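Local atomic coordinates of PP1b (Porcine reproductive and respiratory syndrome virus, PDB entry 6JDR), a protein that probably unwinds RNA and DNA duplexes with 5' to 3' polarity at the expense of ATP, as the zinc-binding helicase portion (nsp10) of the viral replicase polyprotein. Residues 262-265 / 266-270. The protein carries 1 engineered substitution. Numbering follows the deposited sequence.
Sequences CYVF and DIMPQ
Asp266 N donates to Tyr263 O at 3.0 Å, with an N-H...O angle of 144°. One residue on, Ile267 N reaches Val264 O at 3.2 Å. Both bonds join residues three apart, and Phe265 N to Cys262 O does likewise, so the chain is wound into a tight helical turn. After it the backbone straightens, and the extended side chain of Gln270 reaches back: Gln270 NE2 donates a hydrogen bond to Phe265 O at 3.1 Å, within the carbonyl plane, though the acceptor is tilted from the plane of the amide.

On the side of the turn where Phe265 projects, Met268 SD stands at the edge of the Phe265 ring, 5.3 Å from its centroid and 84° off the ring normal, a Met-aromatic contact. With CG anti to the backbone N (chi1 -154°), Met268 runs alongside Phe265, and a bend at chi3 brings CE within 4.2 Å of Val264 CG2. In the RecA-like helicase core, this turn leads into strand 270-276 of the parallel sheet that also holds strands 145-148 and 245-248; Phe265 and Met268 both rest on Cys246 of strand 245-248, and the Phe265 ring also meets Phe146.

Ile267 lies on another side of the turn: its CG1 sits 3.3 Å from Val264 O, while CD1 comes obliquely to Tyr263 CE1 at 4.1 Å. Val264 CG1 sits over one face of the Tyr263 ring, toward its rim. Asp266 OD2 is hydrogen-bonded to His261 NE2; both residues are known to bind zinc in this protein, though this model has no zinc bound there.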
loop_
_atom_site.group_PDB
_atom_site.type_symbol
_atom_site.label_atom_id
_atom_site.label_comp_id
_atom_site.label_asym_id
_atom_site.label_seq_id
_atom_site.Cartn_x
_atom_site.Cartn_y
_atom_site.Cartn_z
ATOM N N CYS A 262 12.749 6.831 3.063
ATOM C CA CYS A 262 12.091 7.979 3.678
ATOM C C CYS A 262 11.790 7.689 5.145
ATOM O O CYS A 262 11.296 6.611 5.480
ATOM C CB CYS A 262 10.807 8.342 2.933
ATOM S SG CYS A 262 10.222 10.017 3.285
ATOM N N TYR A 263 12.102 8.649 6.013
ATOM C CA TYR A 263 11.895 8.504 7.459
ATOM C C TYR A 263 10.453 8.132 7.823
ATOM O O TYR A 263 10.220 7.459 8.827
ATOM C CB TYR A 263 12.280 9.793 8.193
ATOM C CG TYR A 263 11.228 10.872 8.079
ATOM C CD1 TYR A 263 10.270 11.043 9.076
ATOM C CD2 TYR A 263 11.168 11.698 6.960
ATOM C CE1 TYR A 263 9.288 12.016 8.966
ATOM C CE2 TYR A 263 10.195 12.678 6.844
ATOM C CZ TYR A 263 9.257 12.833 7.850
ATOM O OH TYR A 263 8.289 13.802 7.736
ATOM N N VAL A 264 9.491 8.576 7.013
ATOM C CA VAL A 264 8.079 8.315 7.288
ATOM C C VAL A 264 7.761 6.828 7.440
ATOM O O VAL A 264 6.849 6.472 8.187
ATOM C CB VAL A 264 7.132 8.929 6.225
ATOM C CG1 VAL A 264 7.229 10.450 6.229
ATOM C CG2 VAL A 264 7.391 8.361 4.832
ATOM N N PHE A 265 8.518 5.966 6.760
ATOM C CA PHE A 265 8.268 4.520 6.808
ATOM C C PHE A 265 8.582 3.901 8.165
ATOM O O PHE A 265 8.009 2.874 8.520
ATOM C CB PHE A 265 9.056 3.779 5.720
ATOM C CG PHE A 265 8.821 4.304 4.335
ATOM C CD1 PHE A 265 7.558 4.713 3.928
ATOM C CD2 PHE A 265 9.869 4.385 3.432
ATOM C CE1 PHE A 265 7.349 5.203 2.651
ATOM C CE2 PHE A 265 9.667 4.869 2.155
ATOM C CZ PHE A 265 8.408 5.280 1.761
ATOM N N ASP A 266 9.480 4.531 8.916
ATOM C CA ASP A 266 9.823 4.072 10.261
ATOM C C ASP A 266 8.804 4.498 11.321
ATOM O O ASP A 266 8.852 4.017 12.450
ATOM C CB ASP A 266 11.218 4.568 10.639
ATOM C CG ASP A 266 12.288 4.051 9.697
ATOM O OD1 ASP A 266 12.290 2.833 9.419
ATOM O OD2 ASP A 266 13.118 4.856 9.221
ATOM N N ILE A 267 7.895 5.400 10.964
ATOM C CA ILE A 267 6.823 5.827 11.869
ATOM C C ILE A 267 5.434 5.513 11.302
ATOM O O ILE A 267 4.419 5.850 11.905
ATOM C CB ILE A 267 6.946 7.329 12.219
ATOM C CG1 ILE A 267 6.938 8.203 10.959
ATOM C CG2 ILE A 267 8.226 7.579 13.006
ATOM C CD1 ILE A 267 6.872 9.691 11.247
ATOM N N MET A 268 5.402 4.842 10.156
ATOM C CA MET A 268 4.159 4.474 9.497
ATOM C C MET A 268 3.640 3.180 10.137
ATOM O O MET A 268 4.434 2.374 10.634
ATOM C CB MET A 268 4.436 4.258 8.004
ATOM C CG MET A 268 3.263 4.476 7.067
ATOM S SD MET A 268 3.821 4.482 5.346
ATOM C CE MET A 268 3.833 6.227 4.955
ATOM N N PRO A 269 2.310 2.978 10.152
ATOM C CA PRO A 269 1.800 1.680 10.602
ATOM C C PRO A 269 2.239 0.563 9.656
ATOM O O PRO A 269 2.002 0.651 8.454
ATOM C CB PRO A 269 0.277 1.863 10.575
ATOM C CG PRO A 269 0.069 3.331 10.677
ATOM C CD PRO A 269 1.228 3.959 9.964
ATOM N N GLN A 270 2.870 -0.473 10.203
ATOM C CA GLN A 270 3.471 -1.533 9.394
ATOM C C GLN A 270 2.665 -2.831 9.394
ATOM O O GLN A 270 2.026 -3.183 10.386
ATOM C CB GLN A 270 4.900 -1.800 9.869
ATOM C CG GLN A 270 5.861 -0.683 9.491
ATOM C CD GLN A 270 7.198 -0.780 10.194
ATOM O OE1 GLN A 270 7.609 -1.852 10.645
ATOM N NE2 GLN A 270 7.892 0.350 10.288
#